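Side-chain contact in diguanylate cyclase (Pseudomonas aeruginosa, PDB 5M3C), which belongs to the bacterial GGDEF-EAL proteins and joins a GGDEF domain that holds guanosine-5'-triphosphate and calcium to a calcium-bound EAL domain: residues V213-P218 / E226-L231. Sequence-based numbering, arbitrary orientation.
Sequences VRWYHP and ERFIPL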
ATOM      1  N   VAL B 213       7.820 -13.781  22.446  1.00 50.30           N
ATOM      2  CA  VAL B 213       6.710 -14.147  23.322  1.00 50.19           C
ATOM      3  C   VAL B 213       6.180 -15.540  23.005  1.00 50.09           C
ATOM      4  O   VAL B 213       5.951 -15.883  21.847  1.00 50.39           O
ATOM      5  CB  VAL B 213       5.539 -13.159  23.199  1.00 50.48           C
ATOM      6  CG1 VAL B 213       4.619 -13.286  24.403  1.00 50.27           C
ATOM      7  CG2 VAL B 213       6.050 -11.735  23.077  1.00 51.58           C
ATOM      8  N   ARG B 214       5.986 -16.335  24.050  1.00 50.23           N
ATOM      9  CA  ARG B 214       5.426 -17.669  23.919  1.00 50.80           C
ATOM     10  C   ARG B 214       4.213 -17.802  24.825  1.00 48.95           C
ATOM     11  O   ARG B 214       4.084 -17.081  25.812  1.00 47.78           O
ATOM     12  CB  ARG B 214       6.461 -18.726  24.305  1.00 53.76           C
ATOM     13  CG  ARG B 214       7.593 -18.903  23.304  1.00 55.97           C
ATOM     14  CD  ARG B 214       7.129 -19.638  22.058  1.00 57.58           C
ATOM     15  NE  ARG B 214       8.255 -20.141  21.274  1.00 59.63           N
ATOM     16  CZ  ARG B 214       8.915 -19.435  20.360  1.00 61.21           C
ATOM     17  NH1 ARG B 214       8.574 -18.177  20.099  1.00 60.93           N
ATOM     18  NH2 ARG B 214       9.924 -19.989  19.700  1.00 62.33           N
ATOM     19  N   TRP B 215       3.327 -18.730  24.488  1.00 47.38           N
ATOM     20  CA  TRP B 215       2.142 -18.974  25.296  1.00 46.59           C
ATOM     21  C   TRP B 215       1.774 -20.448  25.268  1.00 46.63           C
ATOM     22  O   TRP B 215       1.328 -20.961  24.245  1.00 47.13           O
ATOM     23  CB  TRP B 215       0.969 -18.120  24.796  1.00 45.92           C
ATOM     24  CG  TRP B 215      -0.286 -18.243  25.625  1.00 45.49           C
ATOM     25  CD1 TRP B 215      -0.374 -18.635  26.929  1.00 45.42           C
ATOM     26  CD2 TRP B 215      -1.624 -17.942  25.209  1.00 45.05           C
ATOM     27  NE1 TRP B 215      -1.682 -18.612  27.345  1.00 45.22           N
ATOM     28  CE2 TRP B 215      -2.469 -18.187  26.309  1.00 44.84           C
ATOM     29  CE3 TRP B 215      -2.190 -17.494  24.012  1.00 45.21           C
ATOM     30  CZ2 TRP B 215      -3.848 -17.998  26.249  1.00 44.63           C
ATOM     31  CZ3 TRP B 215      -3.561 -17.308  23.954  1.00 45.08           C
ATOM     32  CH2 TRP B 215      -4.373 -17.560  25.065  1.00 44.92           C
ATOM     33  N   TYR B 216       1.979 -21.129  26.392  1.00 46.84           N
ATOM     34  CA  TYR B 216       1.541 -22.511  26.531  1.00 47.51           C
ATOM     35  C   TYR B 216       0.300 -22.587  27.404  1.00 47.50           C
ATOM     36  O   TYR B 216       0.237 -21.965  28.465  1.00 47.54           O
ATOM     37  CB  TYR B 216       2.633 -23.388  27.142  1.00 48.69           C
ATOM     38  CG  TYR B 216       2.151 -24.791  27.455  1.00 50.24           C
ATOM     39  CD1 TYR B 216       2.077 -25.761  26.457  1.00 50.86           C
ATOM     40  CD2 TYR B 216       1.752 -25.144  28.738  1.00 51.07           C
ATOM     41  CE1 TYR B 216       1.627 -27.042  26.730  1.00 50.72           C
ATOM     42  CE2 TYR B 216       1.303 -26.425  29.022  1.00 51.96           C
ATOM     43  CZ  TYR B 216       1.243 -27.369  28.012  1.00 51.46           C
ATOM     44  OH  TYR B 216       0.797 -28.644  28.283  1.00 51.66           O
ATOM     45  N   HIS B 217      -0.686 -23.354  26.950  1.00 47.01           N
ATOM     46  CA  HIS B 217      -1.877 -23.615  27.745  1.00 46.29           C
ATOM     47  C   HIS B 217      -2.176 -25.108  27.714  1.00 47.00           C
ATOM     48  O   HIS B 217      -2.358 -25.683  26.642  1.00 48.67           O
ATOM     49  CB  HIS B 217      -3.073 -22.825  27.211  1.00 45.34           C
ATOM     50  CG  HIS B 217      -4.200 -22.713  28.189  1.00 44.36           C
ATOM     51  ND1 HIS B 217      -4.917 -23.805  28.626  1.00 44.23           N
ATOM     52  CD2 HIS B 217      -4.733 -21.639  28.816  1.00 43.68           C
ATOM     53  CE1 HIS B 217      -5.842 -23.410  29.481  1.00 43.99           C
ATOM     54  NE2 HIS B 217      -5.752 -22.099  29.614  1.00 43.46           N
ATOM     55  N   PRO B 218      -2.243 -25.740  28.895  1.00 47.25           N
ATOM     56  CA  PRO B 218      -2.404 -27.191  28.993  1.00 47.55           C
ATOM     57  C   PRO B 218      -3.549 -27.723  28.135  1.00 47.61           C
ATOM     58  O   PRO B 218      -3.406 -28.752  27.473  1.00 47.92           O
ATOM     59  CB  PRO B 218      -2.716 -27.415  30.477  1.00 48.25           C
ATOM     60  CG  PRO B 218      -2.190 -26.210  31.177  1.00 47.73           C
ATOM     61  CD  PRO B 218      -2.312 -25.077  30.207  1.00 47.18           C
ATOM     62  N   GLU B 226       1.515 -16.569  15.813  1.00 56.02           N
ATOM     63  CA  GLU B 226       0.753 -16.367  14.581  1.00 57.78           C
ATOM     64  C   GLU B 226      -0.740 -16.519  14.850  1.00 57.43           C
ATOM     65  O   GLU B 226      -1.576 -15.946  14.153  1.00 56.79           O
ATOM     66  CB  GLU B 226       1.176 -17.373  13.502  1.00 59.58           C
ATOM     67  CG  GLU B 226       2.518 -17.080  12.846  1.00 61.44           C
ATOM     68  CD  GLU B 226       3.682 -17.736  13.565  1.00 63.97           C
ATOM     69  OE1 GLU B 226       3.565 -18.931  13.913  1.00 66.63           O
ATOM     70  OE2 GLU B 226       4.716 -17.062  13.772  1.00 65.21           O
ATOM     71  N   ARG B 227      -1.062 -17.304  15.868  1.00 57.28           N
ATOM     72  CA  ARG B 227      -2.442 -17.576  16.218  1.00 56.95           C
ATOM     73  C   ARG B 227      -2.962 -16.536  17.209  1.00 55.19           C
ATOM     74  O   ARG B 227      -4.044 -15.986  17.020  1.00 55.41           O
ATOM     75  CB  ARG B 227      -2.538 -18.984  16.808  1.00 58.31           C
ATOM     76  CG  ARG B 227      -3.917 -19.624  16.785  1.00 58.75           C
ATOM     77  CD  ARG B 227      -3.772 -21.126  16.977  1.00 59.60           C
ATOM     78  NE  ARG B 227      -4.794 -21.695  17.850  1.00 60.78           N
ATOM     79  CZ  ARG B 227      -4.585 -22.720  18.676  1.00 62.30           C
ATOM     80  NH1 ARG B 227      -5.574 -23.175  19.434  1.00 63.99           N
ATOM     81  NH2 ARG B 227      -3.385 -23.286  18.756  1.00 61.86           N
ATOM     82  N   PHE B 228      -2.183 -16.247  18.251  1.00 53.68           N
ATOM     83  CA  PHE B 228      -2.687 -15.430  19.356  1.00 53.04           C
ATOM     84  C   PHE B 228      -2.418 -13.932  19.242  1.00 54.49           C
ATOM     85  O   PHE B 228      -3.002 -13.151  19.994  1.00 56.66           O
ATOM     86  CB  PHE B 228      -2.208 -15.967  20.722  1.00 52.17           C
ATOM     87  CG  PHE B 228      -0.751 -15.711  21.031  1.00 51.54           C
ATOM     88  CD1 PHE B 228      -0.247 -14.421  21.102  1.00 51.09           C
ATOM     89  CD2 PHE B 228       0.107 -16.769  21.306  1.00 50.91           C
ATOM     90  CE1 PHE B 228       1.086 -14.194  21.405  1.00 50.62           C
ATOM     91  CE2 PHE B 228       1.438 -16.549  21.610  1.00 50.03           C
ATOM     92  CZ  PHE B 228       1.928 -15.261  21.660  1.00 50.03           C
ATOM     93  N   ILE B 229      -1.547 -13.510  18.328  1.00 54.93           N
ATOM     94  CA  ILE B 229      -1.315 -12.071  18.166  1.00 55.03           C
ATOM     95  C   ILE B 229      -2.461 -11.405  17.398  1.00 54.40           C
ATOM     96  O   ILE B 229      -2.942 -10.336  17.792  1.00 54.58           O
ATOM     97  CB  ILE B 229       0.039 -11.770  17.503  1.00 55.68           C
ATOM     98  CG1 ILE B 229       1.171 -12.149  18.459  1.00 56.71           C
ATOM     99  CG2 ILE B 229       0.142 -10.293  17.155  1.00 55.68           C
ATOM    100  CD1 ILE B 229       2.552 -12.070  17.847  1.00 57.89           C
ATOM    101  N   PRO B 230      -2.913 -12.037  16.306  1.00 54.22           N
ATOM    102  CA  PRO B 230      -4.109 -11.532  15.638  1.00 54.31           C
ATOM    103  C   PRO B 230      -5.304 -11.517  16.585  1.00 54.19           C
ATOM    104  O   PRO B 230      -6.098 -10.577  16.567  1.00 53.00           O
ATOM    105  CB  PRO B 230      -4.331 -12.533  14.499  1.00 54.32           C
ATOM    106  CG  PRO B 230      -2.999 -13.158  14.263  1.00 54.12           C
ATOM    107  CD  PRO B 230      -2.335 -13.199  15.608  1.00 54.56           C
ATOM    108  N   LEU B 231      -5.424 -12.561  17.403  1.00 54.10           N
ATOM    109  CA  LEU B 231      -6.460 -12.620  18.429  1.00 54.34           C
ATOM    110  C   LEU B 231      -6.425 -11.346  19.262  1.00 54.34           C
ATOM    111  O   LEU B 231      -7.443 -10.663  19.420  1.00 55.77           O
ATOM    112  CB  LEU B 231      -6.239 -13.836  19.327  1.00 54.77           C
ATOM    113  CG  LEU B 231      -7.193 -13.996  20.511  1.00 54.90           C
ATOM    114  CD1 LEU B 231      -8.587 -14.342  20.019  1.00 55.44           C
ATOM    115  CD2 LEU B 231      -6.686 -15.062  21.470  1.00 54.85           C
TER
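Trp-215, on strand 206-217, and Phe-228, on helix 225-234, form an offset edge-to-face pair in which the benzo edge of the indole is turned toward the phenyl face. The centroids of the indole six-membered ring and the phenyl ring lie 5.7 Å apart, with the planes at 72°. Trp-215 CE3 lies 3.6 Å from both CB and CD2 of Phe-228, and CB of Phe-228 sits in the indole plane, at its edge. With CG of Trp-215 anti to the backbone N (chi1 -177°), the CE3/CZ3 edge of the indole lies against CB of Phe-228.

Apolar contacts of the phenyl rim extend the interface. CB of Trp-215 approaches CE2 of Phe-228 obliquely at 3.6 Å. The far end of the phenyl ring reaches Val-213: CZ of Phe-228 is 4.3 Å from CG1 of Val-213, a looser contact. The carbonyl O of Val-213 is a backbone neighbour near the phenyl plane, at the ring edge.

Phe-228 thus bridges the separation between the two segments: the local axes of strand 213-217 and helix 226-231 approach to 9.6 Å and cross at 100°. Leu-182 and Ala-185 of helix 168-187 also pack on Trp-215, and Val-245 of helix 238-259 packs on Val-213. The arrangement is a small, partly buried apolar cluster in the TIM-barrel-like EAL fold, where strand 206-217 and the helix 225-234 that follows it are joined through an edge-to-face aromatic pair.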